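PDB 5X32: D-mannose isomerase from Marinomonas mediterranea, which catalyses the reversible isomerization of D-mannose to D-fructose and, less efficiently, that of D-lyxose to D-xylulose. Local coordinates for residues N61-Y66 with L126-S131; E132-I137 with D188-P193; Y277-A282 with E331-Q336; A286-T289 with L294-G297. All coordinates share one frame; numbering follows the deposited sequence.

From the N terminus, contact 1 is the first to close: it brings helix 52-69 to the end of helix 112-127, across a loop holding helix 72-89 and strands 99-101 and 104-111. Contact 2 begins one residue later and ties the start of helix 133-147 to the end of helix 173-190; Leu126 packs on Ala189 and Thr190, so contacts 1 and 2 touch. Contact 3 comes much later, joining helices 271-286 and 331-347. Contact 4, the short turn after helix 271-286, is nested inside the loop that contact 3 closes. No two contacts cross. Contacts 1 and 2 lie on the opposite side of the chain's centre from contact 4.

Contact 1 of 4, residues N61-Y66 with L126-S131; sequences NFAQAY and LQIGLS
Ile128 pushes its CG2 methyl into the angle between Ala63 and Tyr66, two residues on the same side of helix 52-69. The methyl meets Tyr66 CD2 at 3.5 Å, arriving obliquely at the ring, while Ala63 CB lies 4.1 Å from the same Ile128 CG2. Tyr66 reaches this position because its CG stands anti to the backbone N (chi1 169°), which swings the ring out beside Ile128. Alanine suits position 63: its small methyl lets the branched isoleucine come near the helix backbone, with Ile128 CG2 4.0 Å from Ala63 O. Beyond this apolar patch two glutamines come together at a slant, Gln64 NE2 lying 3.8 Å from Gln127 NE2 with the amide planes 43° apart. The two amide nitrogens do not bond each other. Gln64 NE2 instead donates to Asn124 OD1, one turn back on the helix that carries Gln127.

Ile128 is the first residue past the end of helix 112-127. Gly129, with positive phi, is the C-prime residue of a Schellman motif, and its N bonds Leu126 O at 2.8 Å; a side chain there would jam against the preceding carbonyl. Helix 72-89 flanks the contact, with Ala78 against Ile128 and Lys75 against Tyr66. With no hydrogen bond crossing directly between 61-66 and 126-131, the join rests chiefly on shape and hydrophobic burial around one methyl, and a polar tie alongside it is the hydrogen bond from Gln64 NE2 to Asn124 OD1.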
loop_
_atom_site.group_PDB
_atom_site.type_symbol
_atom_site.label_atom_id
_atom_site.label_comp_id
_atom_site.label_asym_id
_atom_site.label_seq_id
_atom_site.Cartn_x
_atom_site.Cartn_y
_atom_site.Cartn_z
ATOM N N ASN A 61 -0.046 -7.988 7.536
ATOM C CA ASN A 61 -0.754 -7.723 8.784
ATOM C C ASN A 61 -0.182 -8.513 9.936
ATOM O O ASN A 61 0.342 -7.956 10.905
ATOM C CB ASN A 61 -2.231 -8.101 8.680
ATOM C CG ASN A 61 -3.067 -7.078 7.959
ATOM O OD1 ASN A 61 -2.563 -6.265 7.166
ATOM N ND2 ASN A 61 -4.379 -7.115 8.226
ATOM N N PHE A 62 -0.253 -9.833 9.807
ATOM C CA PHE A 62 0.037 -10.690 10.953
ATOM C C PHE A 62 1.522 -10.675 11.264
ATOM O O PHE A 62 1.913 -10.723 12.432
ATOM C CB PHE A 62 -0.460 -12.109 10.702
ATOM C CG PHE A 62 -1.955 -12.219 10.721
ATOM C CD1 PHE A 62 -2.661 -12.005 11.893
ATOM C CD2 PHE A 62 -2.654 -12.525 9.567
ATOM C CE1 PHE A 62 -4.038 -12.102 11.922
ATOM C CE2 PHE A 62 -4.023 -12.612 9.580
ATOM C CZ PHE A 62 -4.721 -12.409 10.766
ATOM N N ALA A 63 2.349 -10.563 10.230
ATOM C CA ALA A 63 3.785 -10.478 10.460
ATOM C C ALA A 63 4.140 -9.219 11.246
ATOM O O ALA A 63 4.792 -9.296 12.285
ATOM C CB ALA A 63 4.537 -10.523 9.157
ATOM N N GLN A 64 3.688 -8.066 10.759
ATOM C CA GLN A 64 3.959 -6.797 11.434
ATOM C C GLN A 64 3.428 -6.798 12.880
ATOM O O GLN A 64 4.105 -6.317 13.818
ATOM C CB GLN A 64 3.342 -5.653 10.639
ATOM C CG GLN A 64 4.054 -5.349 9.332
ATOM C CD GLN A 64 5.469 -4.920 9.551
ATOM O OE1 GLN A 64 5.752 -4.085 10.413
ATOM N NE2 GLN A 64 6.383 -5.500 8.788
ATOM N N ALA A 65 2.242 -7.377 13.071
ATOM C CA ALA A 65 1.673 -7.453 14.411
ATOM C C ALA A 65 2.545 -8.330 15.303
ATOM O O ALA A 65 2.722 -8.057 16.484
ATOM C CB ALA A 65 0.259 -7.985 14.366
ATOM N N TYR A 66 3.100 -9.390 14.734
ATOM C CA TYR A 66 3.957 -10.251 15.527
ATOM C C TYR A 66 5.254 -9.545 15.880
ATOM O O TYR A 66 5.759 -9.671 16.991
ATOM C CB TYR A 66 4.253 -11.557 14.796
ATOM C CG TYR A 66 5.345 -12.361 15.462
ATOM C CD1 TYR A 66 5.089 -13.074 16.635
ATOM C CD2 TYR A 66 6.624 -12.410 14.921
ATOM C CE1 TYR A 66 6.080 -13.800 17.248
ATOM C CE2 TYR A 66 7.620 -13.138 15.524
ATOM C CZ TYR A 66 7.345 -13.834 16.687
ATOM O OH TYR A 66 8.347 -14.560 17.291
ATOM N N LEU A 126 10.530 -13.449 6.070
ATOM C CA LEU A 126 11.922 -13.476 6.478
ATOM C C LEU A 126 12.130 -12.844 7.845
ATOM O O LEU A 126 12.771 -13.455 8.706
ATOM C CB LEU A 126 12.807 -12.768 5.453
ATOM C CG LEU A 126 14.294 -12.809 5.801
ATOM C CD1 LEU A 126 14.788 -14.214 5.697
ATOM C CD2 LEU A 126 15.106 -11.890 4.920
ATOM N N GLN A 127 11.574 -11.648 8.058
ATOM C CA GLN A 127 11.863 -10.941 9.298
ATOM C C GLN A 127 11.241 -11.665 10.470
ATOM O O GLN A 127 11.665 -11.422 11.589
ATOM C CB GLN A 127 11.353 -9.503 9.330
ATOM C CG GLN A 127 11.070 -8.903 7.998
ATOM C CD GLN A 127 11.100 -7.381 8.024
ATOM O OE1 GLN A 127 12.160 -6.746 8.135
ATOM N NE2 GLN A 127 9.915 -6.802 8.161
ATOM N N ILE A 128 10.197 -12.477 10.255
ATOM C CA ILE A 128 9.698 -13.287 11.384
ATOM C C ILE A 128 10.374 -14.687 11.475
ATOM O O ILE A 128 9.963 -15.557 12.262
ATOM C CB ILE A 128 8.150 -13.491 11.359
ATOM C CG1 ILE A 128 7.655 -14.152 10.070
ATOM C CG2 ILE A 128 7.430 -12.183 11.557
ATOM C CD1 ILE A 128 6.163 -14.528 10.112
ATOM N N GLY A 129 11.415 -14.889 10.674
ATOM C CA GLY A 129 12.319 -16.009 10.847
ATOM C C GLY A 129 12.239 -17.164 9.865
ATOM O O GLY A 129 12.917 -18.182 10.041
ATOM N N LEU A 130 11.477 -17.006 8.791
ATOM C CA LEU A 130 11.495 -18.036 7.771
ATOM C C LEU A 130 12.726 -17.747 6.945
ATOM O O LEU A 130 12.682 -16.934 6.015
ATOM C CB LEU A 130 10.234 -18.020 6.909
ATOM C CG LEU A 130 9.025 -18.832 7.388
ATOM C CD1 LEU A 130 8.507 -18.293 8.713
ATOM C CD2 LEU A 130 7.911 -18.865 6.340
ATOM N N SER A 131 13.825 -18.410 7.311
ATOM C CA SER A 131 15.151 -18.177 6.734
ATOM C C SER A 131 15.104 -18.259 5.221
ATOM O O SER A 131 15.849 -17.578 4.515
ATOM C CB SER A 131 16.153 -19.187 7.288
ATOM O OG SER A 131 15.858 -19.502 8.637
#

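Contact 2 of 4, residues E132-I137 with D188-P193; sequences EAEVWI and DATQNP
The carboxylate of Glu134, a flat group, approaches Thr190 with OE2, which comes 3.9 Å from Thr190 CB and slightly farther from its methyl. The other large flat group, the indole of Trp136, sits on another side of the helix: Glu132 CG and Ala133 N lie over one of its faces, toward the rim, and it also meets the ring of Tyr122 and makes a cation-pi pair with Arg86.

Thr190 carries the contact from the end of helix 173-190. Its CG2 meets Ile137 CD1 end on, at 3.8 Å, while Glu134 CG passes 4.1 Å from the same Thr190 methyl. Glu134 spans the gap with an extended chain, its first torsion (chi1 -179°) carrying CG directly away from the nitrogen, and aliphatic carbon as well as carboxylate lies against the threonine. The hydroxyl of Thr190 is used within its own chain end: OG1 is bonded to Ala186 O and also accepts from Asn192 N at 3.2 Å, an ST turn. Asn192 then caps the next helix through OD1 and Lys194 N. Tyr195 and Leu126 pack round the threonine.

Threonine thus divides its chemistry, hydroxyl toward the backbone of the turn and methyl toward Ile137. The contact between the helices is accordingly one of van der Waals packing, and the carboxylate of Glu134 adds no hydrogen bond to it.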
loop_
_atom_site.group_PDB
_atom_site.type_symbol
_atom_site.label_atom_id
_atom_site.label_comp_id
_atom_site.label_asym_id
_atom_site.label_seq_id
_atom_site.Cartn_x
_atom_site.Cartn_y
_atom_site.Cartn_z
ATOM N N GLU A 132 14.220 -19.132 4.750
ATOM C CA GLU A 132 14.078 -19.449 3.343
ATOM C C GLU A 132 13.586 -18.275 2.495
ATOM O O GLU A 132 13.838 -18.198 1.288
ATOM C CB GLU A 132 13.117 -20.625 3.200
ATOM C CG GLU A 132 13.239 -21.305 1.871
ATOM C CD GLU A 132 14.693 -21.579 1.514
ATOM O OE1 GLU A 132 15.391 -22.243 2.318
ATOM O OE2 GLU A 132 15.143 -21.105 0.445
ATOM N N ALA A 133 12.887 -17.350 3.135
ATOM C CA ALA A 133 12.271 -16.259 2.411
ATOM C C ALA A 133 13.318 -15.455 1.645
ATOM O O ALA A 133 13.031 -14.901 0.578
ATOM C CB ALA A 133 11.496 -15.365 3.361
ATOM N N GLU A 134 14.529 -15.393 2.197
ATOM C CA GLU A 134 15.607 -14.636 1.576
ATOM C C GLU A 134 15.806 -15.119 0.152
ATOM O O GLU A 134 15.986 -14.321 -0.763
ATOM C CB GLU A 134 16.897 -14.774 2.387
ATOM C CG GLU A 134 18.050 -13.984 1.813
ATOM C CD GLU A 134 19.057 -13.584 2.869
ATOM O OE1 GLU A 134 19.049 -14.220 3.949
ATOM O OE2 GLU A 134 19.812 -12.604 2.647
ATOM N N VAL A 135 15.686 -16.434 -0.021
ATOM C CA VAL A 135 15.744 -17.068 -1.334
ATOM C C VAL A 135 14.491 -16.770 -2.154
ATOM O O VAL A 135 14.596 -16.423 -3.335
ATOM C CB VAL A 135 15.923 -18.611 -1.232
ATOM C CG1 VAL A 135 15.732 -19.266 -2.594
ATOM C CG2 VAL A 135 17.288 -18.970 -0.644
ATOM N N TRP A 136 13.316 -16.882 -1.527
ATOM C CA TRP A 136 12.053 -16.601 -2.210
ATOM C C TRP A 136 12.052 -15.187 -2.790
ATOM O O TRP A 136 11.693 -14.974 -3.955
ATOM C CB TRP A 136 10.890 -16.756 -1.248
ATOM C CG TRP A 136 10.740 -18.123 -0.720
ATOM C CD1 TRP A 136 11.231 -19.266 -1.268
ATOM C CD2 TRP A 136 10.047 -18.513 0.477
ATOM N NE1 TRP A 136 10.881 -20.344 -0.498
ATOM C CE2 TRP A 136 10.158 -19.914 0.580
ATOM C CE3 TRP A 136 9.342 -17.814 1.463
ATOM C CZ2 TRP A 136 9.594 -20.632 1.631
ATOM C CZ3 TRP A 136 8.784 -18.531 2.513
ATOM C CH2 TRP A 136 8.915 -19.926 2.587
ATOM N N ILE A 137 12.509 -14.233 -1.984
ATOM C CA ILE A 137 12.581 -12.849 -2.419
ATOM C C ILE A 137 13.433 -12.824 -3.667
ATOM O O ILE A 137 13.039 -12.311 -4.746
ATOM C CB ILE A 137 13.218 -11.943 -1.343
ATOM C CG1 ILE A 137 12.335 -11.858 -0.100
ATOM C CG2 ILE A 137 13.513 -10.570 -1.915
ATOM C CD1 ILE A 137 13.003 -11.177 1.053
ATOM N N ASP A 188 15.512 -3.908 3.967
ATOM C CA ASP A 188 15.559 -3.955 5.426
ATOM C C ASP A 188 15.696 -5.394 5.926
ATOM O O ASP A 188 16.446 -5.677 6.867
ATOM C CB ASP A 188 14.306 -3.326 6.041
ATOM C CG ASP A 188 14.276 -1.809 5.940
ATOM O OD1 ASP A 188 15.279 -1.172 5.526
ATOM O OD2 ASP A 188 13.224 -1.249 6.311
ATOM N N ALA A 189 14.976 -6.304 5.279
ATOM C CA ALA A 189 14.946 -7.683 5.720
ATOM C C ALA A 189 16.233 -8.439 5.408
ATOM O O ALA A 189 16.607 -9.366 6.143
ATOM C CB ALA A 189 13.755 -8.403 5.095
ATOM N N THR A 190 16.900 -8.057 4.317
ATOM C CA THR A 190 18.024 -8.837 3.799
ATOM C C THR A 190 19.324 -8.063 3.777
ATOM O O THR A 190 20.399 -8.653 3.722
ATOM C CB THR A 190 17.777 -9.319 2.347
ATOM O OG1 THR A 190 17.708 -8.191 1.458
ATOM C CG2 THR A 190 16.513 -10.154 2.250
ATOM N N GLN A 191 19.214 -6.742 3.784
ATOM C CA GLN A 191 20.372 -5.852 3.658
ATOM C C GLN A 191 21.074 -5.961 2.300
ATOM O O GLN A 191 22.084 -5.304 2.077
ATOM C CB GLN A 191 21.363 -6.095 4.803
ATOM C CG GLN A 191 20.844 -5.593 6.140
ATOM C CD GLN A 191 20.613 -4.089 6.117
ATOM O OE1 GLN A 191 21.463 -3.328 5.646
ATOM N NE2 GLN A 191 19.451 -3.656 6.598
ATOM N N ASN A 192 20.550 -6.796 1.402
ATOM C CA ASN A 192 21.073 -6.881 0.034
ATOM C C ASN A 192 20.862 -5.560 -0.721
ATOM O O ASN A 192 19.773 -5.288 -1.219
ATOM C CB ASN A 192 20.407 -8.057 -0.698
ATOM C CG ASN A 192 20.883 -8.216 -2.138
ATOM O OD1 ASN A 192 21.696 -7.433 -2.655
ATOM N ND2 ASN A 192 20.366 -9.245 -2.799
ATOM N N PRO A 193 21.933 -4.774 -0.871
ATOM C CA PRO A 193 21.902 -3.407 -1.420
ATOM C C PRO A 193 21.410 -3.304 -2.867
ATOM O O PRO A 193 21.154 -2.200 -3.372
ATOM C CB PRO A 193 23.361 -2.961 -1.312
ATOM C CG PRO A 193 24.140 -4.211 -1.377
ATOM C CD PRO A 193 23.308 -5.262 -0.691
#

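Contact 3 of 4, residues Y277-A282 with E331-Q336; sequences YLFDLA and ETYYKQ
Tyr333 and Asp280 make the polar link between helices 271-286 and 331-347, the phenol OH donating to Asp280 OD1 at 2.8 Å. The bond meets the syn side of the carboxylate, which lies nearly coplanar with the phenol ring. Tyr333 attains this with CG anti to its carbonyl carbon (chi1 -63°), a setting that lays the ring across toward the neighbouring helix. The same ring turns its edge to the face of Phe279 in an offset edge-to-face pair, planes 80° apart and centroids 5.7 Å apart.

The two rings, both buried, are the close-knit part, and Phe279 also packs on Ala321, Leu324 and Thr253. A phenylalanine in place of Tyr333 could keep the ring pair but lacks the hydroxyl, and the polar tie between the helices would probably be lost, with Asp280 OD1 deprived of its phenolic partner. The looser, more open side is at Asp280 and Gln336, both only partly buried. Gln336 reaches in from the next turn of its helix with an extended chain, its OE1 at the edge of the Phe279 ring, near the ring plane and 3.3 Å from Phe279 CE2, a place that would suit an oxygen.

The segment axes approach only to 12.5 Å, a gap that long side chains bridge, and the two segments run in broadly the same sense, at 51°. Helix 311-328 lies between them in sequence, an arrangement consistent with the (alpha/alpha)6 barrel of the N-acylglucosamine 2-epimerase family.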
loop_
_atom_site.group_PDB
_atom_site.type_symbol
_atom_site.label_atom_id
_atom_site.label_comp_id
_atom_site.label_asym_id
_atom_site.label_seq_id
_atom_site.Cartn_x
_atom_site.Cartn_y
_atom_site.Cartn_z
ATOM N N TYR A 277 7.054 19.079 -1.921
ATOM C CA TYR A 277 6.297 19.657 -3.034
ATOM C C TYR A 277 5.008 18.881 -3.347
ATOM O O TYR A 277 3.910 19.464 -3.367
ATOM C CB TYR A 277 7.189 19.717 -4.279
ATOM C CG TYR A 277 6.494 20.214 -5.520
ATOM C CD1 TYR A 277 6.054 19.329 -6.510
ATOM C CD2 TYR A 277 6.288 21.569 -5.715
ATOM C CE1 TYR A 277 5.418 19.794 -7.659
ATOM C CE2 TYR A 277 5.661 22.045 -6.852
ATOM C CZ TYR A 277 5.230 21.163 -7.821
ATOM O OH TYR A 277 4.605 21.679 -8.935
ATOM N N LEU A 278 5.157 17.567 -3.553
ATOM C CA LEU A 278 4.043 16.659 -3.817
ATOM C C LEU A 278 3.016 16.728 -2.710
ATOM O O LEU A 278 1.823 16.855 -2.981
ATOM C CB LEU A 278 4.526 15.221 -3.985
ATOM C CG LEU A 278 5.316 14.967 -5.267
ATOM C CD1 LEU A 278 5.874 13.559 -5.284
ATOM C CD2 LEU A 278 4.415 15.199 -6.471
ATOM N N PHE A 279 3.457 16.650 -1.460
ATOM C CA PHE A 279 2.476 16.691 -0.390
ATOM C C PHE A 279 1.736 18.028 -0.360
ATOM O O PHE A 279 0.506 18.035 -0.309
ATOM C CB PHE A 279 3.122 16.446 0.969
ATOM C CG PHE A 279 2.131 16.359 2.094
ATOM C CD1 PHE A 279 1.668 15.124 2.532
ATOM C CD2 PHE A 279 1.666 17.512 2.721
ATOM C CE1 PHE A 279 0.744 15.042 3.574
ATOM C CE2 PHE A 279 0.739 17.440 3.742
ATOM C CZ PHE A 279 0.279 16.203 4.175
ATOM N N ASP A 280 2.469 19.144 -0.414
ATOM C CA ASP A 280 1.825 20.459 -0.312
ATOM C C ASP A 280 0.785 20.616 -1.403
ATOM O O ASP A 280 -0.362 20.999 -1.140
ATOM C CB ASP A 280 2.846 21.594 -0.415
ATOM C CG ASP A 280 3.774 21.655 0.787
ATOM O OD1 ASP A 280 3.405 21.093 1.851
ATOM O OD2 ASP A 280 4.854 22.288 0.672
ATOM N N LEU A 281 1.197 20.294 -2.623
ATOM C CA LEU A 281 0.328 20.396 -3.786
ATOM C C LEU A 281 -0.902 19.479 -3.675
ATOM O O LEU A 281 -2.039 19.933 -3.890
ATOM C CB LEU A 281 1.124 20.090 -5.053
ATOM C CG LEU A 281 0.765 20.918 -6.282
ATOM C CD1 LEU A 281 0.536 22.366 -5.907
ATOM C CD2 LEU A 281 1.874 20.816 -7.285
ATOM N N ALA A 282 -0.673 18.198 -3.372
ATOM C CA ALA A 282 -1.771 17.228 -3.274
ATOM C C ALA A 282 -2.759 17.631 -2.195
ATOM O O ALA A 282 -3.947 17.805 -2.463
ATOM C CB ALA A 282 -1.245 15.822 -2.985
ATOM N N GLU A 331 5.659 23.115 11.608
ATOM C CA GLU A 331 4.467 22.738 12.382
ATOM C C GLU A 331 3.221 22.657 11.521
ATOM O O GLU A 331 2.182 22.140 11.951
ATOM C CB GLU A 331 4.228 23.714 13.526
ATOM C CG GLU A 331 5.186 23.511 14.671
ATOM C CD GLU A 331 4.739 22.401 15.584
ATOM O OE1 GLU A 331 3.508 22.214 15.714
ATOM O OE2 GLU A 331 5.613 21.698 16.146
ATOM N N THR A 332 3.340 23.135 10.292
ATOM C CA THR A 332 2.287 22.961 9.307
ATOM C C THR A 332 1.940 21.483 9.128
ATOM O O THR A 332 0.759 21.099 9.122
ATOM C CB THR A 332 2.719 23.542 7.959
ATOM O OG1 THR A 332 2.907 24.950 8.111
ATOM C CG2 THR A 332 1.670 23.282 6.896
ATOM N N TYR A 333 2.970 20.650 8.990
ATOM C CA TYR A 333 2.733 19.249 8.709
ATOM C C TYR A 333 2.162 18.569 9.947
ATOM O O TYR A 333 1.268 17.742 9.836
ATOM C CB TYR A 333 4.021 18.567 8.239
ATOM C CG TYR A 333 4.510 19.153 6.944
ATOM C CD1 TYR A 333 3.700 19.136 5.818
ATOM C CD2 TYR A 333 5.760 19.777 6.849
ATOM C CE1 TYR A 333 4.123 19.686 4.630
ATOM C CE2 TYR A 333 6.192 20.332 5.656
ATOM C CZ TYR A 333 5.365 20.281 4.551
ATOM O OH TYR A 333 5.744 20.826 3.347
ATOM N N TYR A 334 2.624 18.956 11.130
ATOM C CA TYR A 334 2.038 18.410 12.344
ATOM C C TYR A 334 0.546 18.713 12.364
ATOM O O TYR A 334 -0.278 17.810 12.560
ATOM C CB TYR A 334 2.720 18.987 13.583
ATOM C CG TYR A 334 2.136 18.508 14.891
ATOM C CD1 TYR A 334 2.410 17.238 15.383
ATOM C CD2 TYR A 334 1.273 19.323 15.621
ATOM C CE1 TYR A 334 1.857 16.802 16.590
ATOM C CE2 TYR A 334 0.716 18.900 16.812
ATOM C CZ TYR A 334 1.004 17.638 17.295
ATOM O OH TYR A 334 0.445 17.222 18.483
ATOM N N LYS A 335 0.197 19.977 12.125
ATOM C CA LYS A 335 -1.205 20.379 12.129
ATOM C C LYS A 335 -2.023 19.597 11.110
ATOM O O LYS A 335 -3.191 19.263 11.362
ATOM C CB LYS A 335 -1.345 21.866 11.880
ATOM C CG LYS A 335 -1.296 22.655 13.168
ATOM C CD LYS A 335 -1.532 24.142 12.959
ATOM C CE LYS A 335 -0.243 24.791 12.571
ATOM N NZ LYS A 335 0.746 24.416 13.620
ATOM N N GLN A 336 -1.419 19.311 9.960
ATOM C CA GLN A 336 -2.136 18.602 8.906
ATOM C C GLN A 336 -2.331 17.128 9.246
ATOM O O GLN A 336 -3.340 16.521 8.893
ATOM C CB GLN A 336 -1.411 18.762 7.579
ATOM C CG GLN A 336 -1.696 20.091 6.937
ATOM C CD GLN A 336 -0.757 20.401 5.804
ATOM O OE1 GLN A 336 0.405 19.986 5.815
ATOM N NE2 GLN A 336 -1.263 21.089 4.790
#

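Contact 4 of 4, residues A286-T289 with L294-G297; sequences AWDT and LHYG
Ala286 O, at the last turn of helix 271-286, accepts from His295 N at 2.9 Å in a nearly straight bond (169°), and Leu294 CA adds a CA-H...O contact at 3.3 Å. The motif is a single beta bridge, Trp287 against Leu294, which folds the chain back on itself as it leaves the helix; just after it, Tyr296 and Gly297 form a classic beta bulge opposite Asp306, leading into the small antiparallel sheet.

His295 reinforces the bridge with its side chain. Its NE2 donates a weak bond to Asp288 OD2, the oxygen sitting 3.0 Å away at the edge of the imidazole and near its plane. Ring and carboxylate planes are 45° apart. With chi1 at -177°, Asp288 trains its carboxylate on the histidine. Lys309 also reaches that oxygen, in a salt bridge, while OD1 takes the backbone N of Lys290. The carboxylate is thus held at both oxygens and might polarise the imidazole. With an alanine in place of His295, the backbone bond to Ala286 O could remain, but the weak second link across the turn goes with the ring, and a gap would probably open beside Asp288 CB.

The other side of the bridge is apolar, and the branched end of Leu294 fills it, CG lying 4.2 Å from Trp287 CE3. Its side chain also touches Val313 and Leu340, while Trp287 stacks on Tyr283 and packs against Leu340. Leu294 crosses the indole at about a right angle, and its CD2 methyl comes to rest 3.7 Å from Ala286 CB.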
loop_
_atom_site.group_PDB
_atom_site.type_symbol
_atom_site.label_atom_id
_atom_site.label_comp_id
_atom_site.label_asym_id
_atom_site.label_seq_id
_atom_site.Cartn_x
_atom_site.Cartn_y
_atom_site.Cartn_z
ATOM N N ALA A 286 -6.700 18.681 -2.660
ATOM C CA ALA A 286 -7.687 17.622 -2.433
ATOM C C ALA A 286 -8.409 17.715 -1.088
ATOM O O ALA A 286 -9.411 17.014 -0.852
ATOM C CB ALA A 286 -7.022 16.283 -2.574
ATOM N N TRP A 287 -7.955 18.616 -0.225
ATOM C CA TRP A 287 -8.584 18.712 1.076
ATOM C C TRP A 287 -9.930 19.393 0.955
ATOM O O TRP A 287 -10.068 20.458 0.349
ATOM C CB TRP A 287 -7.705 19.461 2.060
ATOM C CG TRP A 287 -8.314 19.543 3.417
ATOM C CD1 TRP A 287 -8.999 20.592 3.946
ATOM C CD2 TRP A 287 -8.314 18.522 4.413
ATOM N NE1 TRP A 287 -9.405 20.299 5.223
ATOM C CE2 TRP A 287 -9.006 19.025 5.532
ATOM C CE3 TRP A 287 -7.797 17.224 4.469
ATOM C CZ2 TRP A 287 -9.195 18.274 6.701
ATOM C CZ3 TRP A 287 -7.987 16.483 5.632
ATOM C CH2 TRP A 287 -8.676 17.011 6.729
ATOM N N ASP A 288 -10.937 18.719 1.482
ATOM C CA ASP A 288 -12.297 19.214 1.489
ATOM C C ASP A 288 -12.450 20.168 2.675
ATOM O O ASP A 288 -12.663 19.734 3.806
ATOM C CB ASP A 288 -13.256 18.024 1.543
ATOM C CG ASP A 288 -14.707 18.423 1.485
ATOM O OD1 ASP A 288 -15.021 19.624 1.660
ATOM O OD2 ASP A 288 -15.538 17.521 1.207
ATOM N N THR A 289 -12.371 21.468 2.394
ATOM C CA THR A 289 -12.332 22.511 3.428
ATOM C C THR A 289 -13.623 22.705 4.221
ATOM O O THR A 289 -13.610 23.359 5.267
ATOM C CB THR A 289 -11.980 23.873 2.821
ATOM O OG1 THR A 289 -12.778 24.092 1.653
ATOM C CG2 THR A 289 -10.501 23.926 2.462
ATOM N N LEU A 294 -9.430 14.125 2.363
ATOM C CA LEU A 294 -8.999 14.277 0.984
ATOM C C LEU A 294 -9.891 13.543 0.006
ATOM O O LEU A 294 -10.238 12.368 0.182
ATOM C CB LEU A 294 -7.563 13.791 0.784
ATOM C CG LEU A 294 -6.499 14.458 1.642
ATOM C CD1 LEU A 294 -5.440 13.450 1.965
ATOM C CD2 LEU A 294 -5.921 15.702 0.928
ATOM N N HIS A 295 -10.283 14.285 -1.015
ATOM C CA HIS A 295 -10.966 13.745 -2.170
ATOM C C HIS A 295 -10.087 12.750 -2.906
ATOM O O HIS A 295 -8.869 12.724 -2.725
ATOM C CB HIS A 295 -11.403 14.886 -3.083
ATOM C CG HIS A 295 -12.405 15.793 -2.447
ATOM N ND1 HIS A 295 -12.391 17.158 -2.616
ATOM C CD2 HIS A 295 -13.461 15.523 -1.642
ATOM C CE1 HIS A 295 -13.387 17.692 -1.929
ATOM N NE2 HIS A 295 -14.054 16.721 -1.333
ATOM N N TYR A 296 -10.714 11.922 -3.729
ATOM C CA TYR A 296 -10.018 10.819 -4.366
ATOM C C TYR A 296 -9.182 11.231 -5.572
ATOM O O TYR A 296 -8.123 10.670 -5.813
ATOM C CB TYR A 296 -11.036 9.767 -4.787
ATOM C CG TYR A 296 -10.447 8.463 -5.255
ATOM C CD1 TYR A 296 -9.555 7.750 -4.459
ATOM C CD2 TYR A 296 -10.810 7.930 -6.476
ATOM C CE1 TYR A 296 -9.044 6.532 -4.873
ATOM C CE2 TYR A 296 -10.306 6.723 -6.903
ATOM C CZ TYR A 296 -9.419 6.026 -6.106
ATOM O OH TYR A 296 -8.924 4.817 -6.556
ATOM N N GLY A 297 -9.644 12.220 -6.321
ATOM C CA GLY A 297 -8.943 12.599 -7.526
ATOM C C GLY A 297 -9.347 13.955 -8.061
ATOM O O GLY A 297 -10.514 14.365 -7.952
#